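Probable mRNA-capping enzyme (Acanthamoeba polyphaga mimivirus, PDB 3BGY) removes the terminal phosphate from the 5'-triphosphate end of mRNA, the first step of capping, through the N-terminal tunnel-type triphosphatase domain of a larger capping enzyme. Local coordinates at residues Y71-L76 against V83-L88; M171-T176 against V193-I198. All coordinates share one frame; numbering follows the deposited sequence. Where two conformers were deposited one is given.

Contact 1: residues Y71-L76 against V83-L88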
ATOM      1  N   TYR A  71      10.480  -4.701   3.762  1.00 15.96           N
ATOM      2  CA  TYR A  71      10.951  -3.422   3.231  1.00 14.57           C
ATOM      3  C   TYR A  71      10.644  -2.257   4.140  1.00 17.26           C
ATOM      4  O   TYR A  71       9.742  -2.329   4.955  1.00 14.78           O
ATOM      5  CB  TYR A  71      10.385  -3.154   1.824  1.00 13.45           C
ATOM      6  CG  TYR A  71       8.877  -3.061   1.705  1.00 16.05           C
ATOM      7  CD1 TYR A  71       8.087  -4.218   1.624  1.00 16.12           C
ATOM      8  CD2 TYR A  71       8.247  -1.815   1.579  1.00 15.02           C
ATOM      9  CE1 TYR A  71       6.694  -4.123   1.408  1.00 18.00           C
ATOM     10  CE2 TYR A  71       6.859  -1.710   1.355  1.00 20.02           C
ATOM     11  CZ  TYR A  71       6.096  -2.864   1.273  1.00 19.20           C
ATOM     12  OH  TYR A  71       4.737  -2.754   1.086  1.00 21.04           O
ATOM     13  N   LEU A  72      11.385  -1.168   3.958  1.00 13.60           N
ATOM     14  CA  LEU A  72      11.179   0.041   4.743  1.00 12.64           C
ATOM     15  C   LEU A  72      10.615   1.161   3.850  1.00 15.16           C
ATOM     16  O   LEU A  72      11.220   1.523   2.827  1.00 12.93           O
ATOM     17  CB  LEU A  72      12.523   0.510   5.354  1.00 12.77           C
ATOM     18  CG  LEU A  72      12.448   1.835   6.113  1.00 13.74           C
ATOM     19  CD1 LEU A  72      11.592   1.699   7.332  1.00 17.33           C
ATOM     20  CD2 LEU A  72      13.843   2.335   6.473  1.00 17.09           C
ATOM     21  N   ASP A  73       9.441   1.684   4.218  1.00 12.07           N
ATOM     22  CA  ASP A  73       8.829   2.813   3.506  1.00 13.53           C
ATOM     23  C   ASP A  73       9.163   4.104   4.228  1.00 18.34           C
ATOM     24  O   ASP A  73       8.948   4.212   5.433  1.00 17.48           O
ATOM     25  CB  ASP A  73       7.294   2.735   3.507  1.00 15.73           C
ATOM     26  CG  ASP A  73       6.741   1.908   2.385  1.00 21.50           C
ATOM     27  OD1 ASP A  73       7.500   1.515   1.487  1.00 22.19           O
ATOM     28  OD2 ASP A  73       5.513   1.688   2.377  1.00 24.60           O
ATOM     29  N   ILE A  74       9.642   5.099   3.482  1.00 13.02           N
ATOM     30  CA  ILE A  74       9.957   6.401   4.067  1.00 11.36           C
ATOM     31  C   ILE A  74       9.067   7.353   3.307  1.00 11.94           C
ATOM     32  O   ILE A  74       9.194   7.520   2.093  1.00 14.16           O
ATOM     33  CB  ILE A  74      11.448   6.807   3.897  1.00 12.30           C
ATOM     34  CG1 ILE A  74      12.366   5.767   4.528  1.00 15.91           C
ATOM     35  CG2 ILE A  74      11.726   8.124   4.634  1.00 15.73           C
ATOM     36  CD1 ILE A  74      12.975   4.825   3.531  1.00 21.73           C
ATOM     37  N   SER A  75       8.107   7.932   4.018  1.00 12.05           N
ATOM     38  CA  SER A  75       7.183   8.845   3.370  1.00 10.63           C
ATOM     39  C   SER A  75       7.449  10.288   3.761  1.00 15.92           C
ATOM     40  O   SER A  75       7.511  10.603   4.953  1.00 15.02           O
ATOM     41  CB  SER A  75       5.749   8.517   3.777  1.00 15.15           C
ATOM     42  OG  SER A  75       5.379   7.212   3.376  1.00 15.58           O
ATOM     43  N   LEU A  76       7.598  11.147   2.752  1.00 11.86           N
ATOM     44  CA  LEU A  76       7.749  12.590   2.990  1.00 12.56           C
ATOM     45  C   LEU A  76       6.375  13.167   2.768  1.00 13.28           C
ATOM     46  O   LEU A  76       5.816  13.051   1.677  1.00 14.71           O
ATOM     47  CB  LEU A  76       8.731  13.237   2.022  1.00 12.28           C
ATOM     48  CG  LEU A  76      10.110  12.632   1.928  1.00 16.55           C
ATOM     49  CD1 LEU A  76      10.886  13.504   0.936  1.00 12.59           C
ATOM     50  CD2 LEU A  76      10.829  12.595   3.291  1.00 20.46           C
ATOM     51  N   VAL A  83       2.198  13.051  -0.868  1.00 12.36           N
ATOM     52  CA  VAL A  83       3.300  12.286  -0.323  1.00 11.39           C
ATOM     53  C   VAL A  83       4.302  11.833  -1.361  1.00 11.91           C
ATOM     54  O   VAL A  83       3.918  11.412  -2.422  1.00 13.01           O
ATOM     55  CB  VAL A  83       2.713  10.989   0.391  1.00 15.39           C
ATOM     56  CG1 VAL A  83       3.814  10.042   0.881  1.00 15.76           C
ATOM     57  CG2 VAL A  83       1.831  11.393   1.578  1.00 15.95           C
ATOM     58  N   TYR A  84       5.581  11.868  -0.990  1.00 13.25           N
ATOM     59  CA  TYR A  84       6.672  11.371  -1.854  1.00 11.58           C
ATOM     60  C   TYR A  84       7.198  10.204  -1.026  1.00 13.57           C
ATOM     61  O   TYR A  84       7.716  10.402   0.083  1.00 15.22           O
ATOM     62  CB  TYR A  84       7.776  12.441  -2.041  1.00 10.12           C
ATOM     63  CG  TYR A  84       8.846  12.028  -3.058  1.00 12.64           C
ATOM     64  CD1 TYR A  84       8.679  12.284  -4.427  1.00 17.25           C
ATOM     65  CD2 TYR A  84      10.034  11.419  -2.627  1.00 15.19           C
ATOM     66  CE1 TYR A  84       9.715  11.946  -5.359  1.00 18.57           C
ATOM     67  CE2 TYR A  84      11.065  11.077  -3.537  1.00 15.90           C
ATOM     68  CZ  TYR A  84      10.888  11.348  -4.887  1.00 16.61           C
ATOM     69  OH  TYR A  84      11.895  11.034  -5.768  1.00 19.57           O
ATOM     70  N   ARG A  85       6.987   8.985  -1.514  1.00 11.06           N
ATOM     71  CA  ARG A  85       7.386   7.790  -0.761  1.00 10.29           C
ATOM     72  C   ARG A  85       8.437   6.915  -1.430  1.00 13.58           C
ATOM     73  O   ARG A  85       8.302   6.565  -2.592  1.00 14.62           O
ATOM     74  CB  ARG A  85       6.145   6.931  -0.468  1.00 12.28           C
ATOM     75  CG  ARG A  85       6.390   5.663   0.388  1.00 15.18           C
ATOM     76  CD  ARG A  85       5.144   4.808   0.456  1.00 21.83           C
ATOM     77  NE  ARG A  85       4.820   4.228  -0.845  1.00 24.94           N
ATOM     78  CZ  ARG A  85       3.733   3.492  -1.091  1.00 39.47           C
ATOM     79  NH1 ARG A  85       2.856   3.235  -0.127  1.00 42.99           N
ATOM     80  NH2 ARG A  85       3.520   3.012  -2.305  1.00 39.20           N
ATOM     81  N   VAL A  86       9.472   6.573  -0.672  1.00 13.84           N
ATOM     82  CA  VAL A  86      10.515   5.686  -1.152  1.00 13.72           C
ATOM     83  C   VAL A  86      10.415   4.354  -0.391  1.00 14.43           C
ATOM     84  O   VAL A  86      10.323   4.350   0.846  1.00 14.25           O
ATOM     85  CB  VAL A  86      11.914   6.303  -0.946  1.00 16.95           C
ATOM     86  CG1 VAL A  86      13.001   5.278  -1.180  1.00 17.46           C
ATOM     87  CG2 VAL A  86      12.094   7.477  -1.885  1.00 17.63           C
ATOM     88  N   SER A  87      10.417   3.234  -1.115  1.00 12.98           N
ATOM     89  CA  SER A  87      10.402   1.917  -0.480  1.00 14.51           C
ATOM     90  C   SER A  87      11.770   1.273  -0.720  1.00 14.28           C
ATOM     91  O   SER A  87      12.164   1.111  -1.871  1.00 16.98           O
ATOM     92  CB  SER A  87       9.319   1.026  -1.095  1.00 14.67           C
ATOM     93  OG  SER A  87       8.055   1.672  -1.040  1.00 19.03           O
ATOM     94  N   LEU A  88      12.457   0.919   0.356  1.00 12.65           N
ATOM     95  CA  LEU A  88      13.786   0.284   0.280  1.00 13.90           C
ATOM     96  C   LEU A  88      13.623  -1.209   0.496  1.00 17.09           C
ATOM     97  O   LEU A  88      13.232  -1.633   1.587  1.00 14.23           O
ATOM     98  CB  LEU A  88      14.705   0.879   1.339  1.00 13.20           C
ATOM     99  CG  LEU A  88      14.991   2.376   1.243  1.00 15.15           C
ATOM    100  CD1 LEU A  88      15.925   2.796   2.379  1.00 15.86           C
ATOM    101  CD2 LEU A  88      15.636   2.707  -0.114  1.00 19.00           C
TER

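Contact 2: residues M171-T176 against V193-I198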
ATOM      1  N   MET A 171       7.356   9.927   7.877  0.50 13.46           N
ATOM      2  CA  MET A 171       6.801   8.738   8.511  0.50 15.14           C
ATOM      3  C   MET A 171       7.554   7.513   8.007  0.50 12.57           C
ATOM      4  O   MET A 171       7.941   7.448   6.828  0.50 13.01           O
ATOM      5  CB  MET A 171       5.303   8.613   8.224  0.50 18.51           C
ATOM      6  CG  MET A 171       4.636   7.402   8.865  0.50 18.92           C
ATOM      7  SD  MET A 171       2.912   7.347   8.455  0.50 25.09           S
ATOM      8  CE  MET A 171       2.985   7.446   6.636  0.50 25.69           C
ATOM      9  N   TYR A 172       7.795   6.579   8.926  1.00 10.91           N
ATOM     10  CA  TYR A 172       8.511   5.336   8.631  1.00 15.91           C
ATOM     11  C   TYR A 172       7.628   4.142   8.870  1.00 15.89           C
ATOM     12  O   TYR A 172       6.906   4.098   9.859  1.00 15.48           O
ATOM     13  CB  TYR A 172       9.733   5.191   9.531  1.00 12.21           C
ATOM     14  CG  TYR A 172      10.654   6.376   9.439  1.00 13.25           C
ATOM     15  CD1 TYR A 172      11.616   6.454   8.417  1.00 16.28           C
ATOM     16  CD2 TYR A 172      10.521   7.473  10.325  1.00 15.85           C
ATOM     17  CE1 TYR A 172      12.423   7.591   8.274  1.00 14.60           C
ATOM     18  CE2 TYR A 172      11.343   8.644  10.183  1.00 13.92           C
ATOM     19  CZ  TYR A 172      12.282   8.672   9.154  1.00 19.80           C
ATOM     20  OH  TYR A 172      13.093   9.756   8.996  1.00 19.80           O
ATOM     21  N   ARG A 173       7.600   3.229   7.904  1.00 11.62           N
ATOM     22  CA  ARG A 173       6.824   2.007   8.065  1.00 13.50           C
ATOM     23  C   ARG A 173       7.688   0.848   7.619  1.00 13.48           C
ATOM     24  O   ARG A 173       8.105   0.814   6.474  1.00 16.90           O
ATOM     25  CB  ARG A 173       5.526   2.032   7.251  1.00 16.62           C
ATOM     26  CG  ARG A 173       4.487   2.982   7.823  1.00 13.35           C
ATOM     27  CD  ARG A 173       3.181   2.939   7.076  1.00 26.03           C
ATOM     28  NE  ARG A 173       2.212   3.810   7.739  1.00 29.56           N
ATOM     29  CZ  ARG A 173       1.274   4.522   7.118  1.00 46.17           C
ATOM     30  NH1 ARG A 173       1.157   4.482   5.796  1.00 55.79           N
ATOM     31  NH2 ARG A 173       0.491   5.333   7.823  1.00 47.45           N
ATOM     32  N   TYR A 174       7.983  -0.061   8.542  1.00 11.35           N
ATOM     33  CA  TYR A 174       8.759  -1.254   8.229  1.00 11.26           C
ATOM     34  C   TYR A 174       7.694  -2.323   8.021  1.00 13.48           C
ATOM     35  O   TYR A 174       6.885  -2.632   8.930  1.00 13.13           O
ATOM     36  CB  TYR A 174       9.702  -1.659   9.361  1.00 12.66           C
ATOM     37  CG  TYR A 174      10.589  -2.825   8.963  1.00 13.17           C
ATOM     38  CD1 TYR A 174      11.540  -2.683   7.948  1.00 17.32           C
ATOM     39  CD2 TYR A 174      10.424  -4.102   9.549  1.00 17.17           C
ATOM     40  CE1 TYR A 174      12.317  -3.787   7.507  1.00 17.65           C
ATOM     41  CE2 TYR A 174      11.204  -5.218   9.118  1.00 22.17           C
ATOM     42  CZ  TYR A 174      12.141  -5.047   8.101  1.00 27.97           C
ATOM     43  OH  TYR A 174      12.894  -6.138   7.704  1.00 29.20           O
ATOM     44  N   LYS A 175       7.740  -2.938   6.851  1.00 12.11           N
ATOM     45  CA  LYS A 175       6.713  -3.908   6.476  1.00 13.22           C
ATOM     46  C   LYS A 175       7.176  -5.280   6.065  1.00 14.13           C
ATOM     47  O   LYS A 175       8.230  -5.394   5.432  1.00 15.27           O
ATOM     48  CB  LYS A 175       5.973  -3.324   5.273  1.00 14.80           C
ATOM     49  CG  LYS A 175       5.144  -2.060   5.582  1.00 16.08           C
ATOM     50  CD  LYS A 175       4.409  -1.575   4.343  1.00 18.85           C
ATOM     51  CE  LYS A 175       3.562  -0.361   4.644  1.00 21.28           C
ATOM     52  NZ  LYS A 175       2.765   0.056   3.456  1.00 25.38           N
ATOM     53  N   THR A 176       6.395  -6.305   6.440  1.00 10.76           N
ATOM     54  CA  THR A 176       6.626  -7.681   5.985  1.00 13.46           C
ATOM     55  C   THR A 176       5.313  -7.940   5.255  1.00 13.82           C
ATOM     56  O   THR A 176       4.250  -8.089   5.882  1.00 12.33           O
ATOM     57  CB  THR A 176       6.877  -8.696   7.126  1.00 22.54           C
ATOM     58  OG1 THR A 176       8.089  -8.329   7.795  1.00 22.79           O
ATOM     59  CG2 THR A 176       7.049 -10.128   6.544  1.00 23.11           C
ATOM     60  N   VAL A 193       2.816  -4.488   9.707  1.00 10.94           N
ATOM     61  CA  VAL A 193       3.397  -3.144   9.572  1.00 11.54           C
ATOM     62  C   VAL A 193       3.820  -2.545  10.910  1.00 13.62           C
ATOM     63  O   VAL A 193       3.034  -2.523  11.864  1.00 12.81           O
ATOM     64  CB  VAL A 193       2.346  -2.134   8.950  1.00 14.61           C
ATOM     65  CG1 VAL A 193       2.949  -0.731   8.728  1.00 15.08           C
ATOM     66  CG2 VAL A 193       1.723  -2.645   7.684  1.00 20.16           C
ATOM     67  N   LYS A 194       5.045  -2.007  10.960  1.00 12.99           N
ATOM     68  CA  LYS A 194       5.548  -1.311  12.162  1.00 14.28           C
ATOM     69  C   LYS A 194       5.638   0.151  11.737  1.00 14.86           C
ATOM     70  O   LYS A 194       6.384   0.485  10.824  1.00 15.54           O
ATOM     71  CB  LYS A 194       6.897  -1.886  12.621  1.00 16.56           C
ATOM     72  CG  LYS A 194       6.706  -3.248  13.344  1.00 18.76           C
ATOM     73  CD  LYS A 194       8.033  -3.905  13.673  1.00 21.54           C
ATOM     74  CE  LYS A 194       7.851  -5.321  14.227  1.00 22.72           C
ATOM     75  NZ  LYS A 194       6.834  -5.382  15.340  1.00 23.15           N
ATOM     76  N   SER A 195       4.867   1.012  12.394  0.50 14.39           N
ATOM     77  CA  SER A 195       4.834   2.432  12.057  0.50 16.85           C
ATOM     78  C   SER A 195       5.385   3.328  13.157  0.50 17.38           C
ATOM     79  O   SER A 195       5.260   3.015  14.344  0.50 14.35           O
ATOM     80  CB  SER A 195       3.397   2.867  11.739  0.50 21.86           C
ATOM     81  OG  SER A 195       2.842   2.079  10.700  0.50 21.91           O
ATOM     82  N   SER A 196       6.057   4.397  12.737  1.00 13.95           N
ATOM     83  CA  SER A 196       6.621   5.391  13.655  1.00 14.68           C
ATOM     84  C   SER A 196       6.992   6.721  12.997  1.00 14.13           C
ATOM     85  O   SER A 196       7.376   6.758  11.818  1.00 12.48           O
ATOM     86  CB  SER A 196       7.889   4.832  14.326  1.00 18.52           C
ATOM     87  OG  SER A 196       8.419   5.761  15.268  1.00 23.55           O
ATOM     88  N   PRO A 197       6.833   7.850  13.736  1.00 14.03           N
ATOM     89  CA  PRO A 197       7.212   9.143  13.155  1.00 16.18           C
ATOM     90  C   PRO A 197       8.749   9.350  13.231  1.00 15.77           C
ATOM     91  O   PRO A 197       9.263  10.299  12.663  1.00 18.63           O
ATOM     92  CB  PRO A 197       6.438  10.163  14.023  1.00 17.54           C
ATOM     93  CG  PRO A 197       6.322   9.474  15.351  1.00 18.19           C
ATOM     94  CD  PRO A 197       6.031   8.038  14.980  1.00 13.35           C
ATOM     95  N   ILE A 198       9.457   8.504  13.984  1.00 16.13           N
ATOM     96  CA  ILE A 198      10.926   8.596  14.102  1.00 17.96           C
ATOM     97  C   ILE A 198      11.566   7.234  13.820  1.00 17.98           C
ATOM     98  O   ILE A 198      10.873   6.226  13.797  1.00 20.26           O
ATOM     99  CB  ILE A 198      11.403   9.147  15.486  1.00 24.76           C
ATOM    100  CG1 ILE A 198      10.956   8.229  16.621  1.00 18.52           C
ATOM    101  CG2 ILE A 198      10.893  10.596  15.688  1.00 25.68           C
ATOM    102  CD1 ILE A 198      11.596   8.529  17.955  1.00 32.57           C
TER

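Contact 1: residues Y71-L76 against V83-L88
The Tyr71 ring lies against Ser87, whose CB approaches CD2 obliquely at 4.0 Å. Asp73 OD1 sits at the edge of the same ring, in its plane, and Phe89 stacks on the tyrosine. The carboxylate of Asp73 is the next flat group: Ser87 OG donates to OD1 over 2.6 Å, on the syn side but 30° out of the carboxylate plane. Chi1 of -86° brings this carboxylate over toward strand 83-88, OD1 to Ser87 and OD2 near Arg85. OD2 lies obliquely to the Arg85 guanidinium, well out of its plane, although the two planar groups are turned only 26° apart. At 4.0 Å from OD2, NH1 makes a long salt bridge of charge alone.

Asp73, Ser75, Arg85 and Ser87 share one face of an antiparallel beta hairpin within the closed barrel, a face consistent with the polar interior of a tunnel triphosphatase. Ser87 suits its place as hydroxyl donor to Asp73; Ser75 is short enough for the Arg85 stem to lie against it, OG 3.5 Å from Arg85 CG. The face of Leu72, Ile74, Leu76, Val86 and Leu88 is apolar: Ile74 CD1 meets Leu88 CD1 at 3.8 Å, and Ile74, Leu76 and Val86 pack on helix 106-115.

Contact 2: residues M171-T176 against V193-I198
Tyr172 turns the edge of its ring toward the end of the partner strand: CD2 is 3.6 Å from Ser196 O and CE2 is 3.6 Å from Pro197 O, both oxygens near the ring plane. Its CG stands beside the backbone N (chi1 -55°), which swings the ring toward the chain as it leaves the sheet at Pro197. A flat, wide side chain suits this spot, since the ring also reaches Ile74, Ile199 and Leu202. Ser196 shapes the exit as an ST turn, its OG accepting from Ile198 N at 3.2 Å.

On the face of Arg173 and Lys175, Val193 is the shared apolar neighbour. The Arg173 chain crosses it at an angle, CD 4.0 Å from CG1, whereas Lys175 lies side by side with it and points the same way, CG 4.1 Å from CG2. Valine CG1 lies between the two stems, touching both, and CG2 adds a contact with Lys175. Arg173 CG also rests 3.4 Å from Ser195 OG. Lys194 NZ is hydrogen-bonded to Val205 O and Ser207 OG. Four backbone hydrogen bonds, Tyr172 with Ser196 and Tyr174 with Lys194, knit this long antiparallel hairpin, while the stems of Arg173 and Lys175 pack their apolar length on Val193 and their charged ends extend past it.

In the fold
The two hairpins lie in series along the chain, with strands 122-136 and 142-152 between them, yet are adjacent in the barrel, their centres about 10 Å apart, because strands 66-77 and 169-183 are neighbours. Asp73 N to Arg173 O and Tyr71 O to Lys175 N, both 2.8 Å, are probable hydrogen bonds that continue contact 1 into contact 2. Asp73, Arg85, Arg173 and Lys175 thus fall on one face of a continuous four-strand surface, where Lys175 NZ makes a weak, long ion pair with Asp73 OD2. Glu149 forms another with Arg85, and Glu210 touches Val193. On the other face of contact 1, the Tyr84 side chain is about 6 Å from an acetate, probably from the crystallisation liquor.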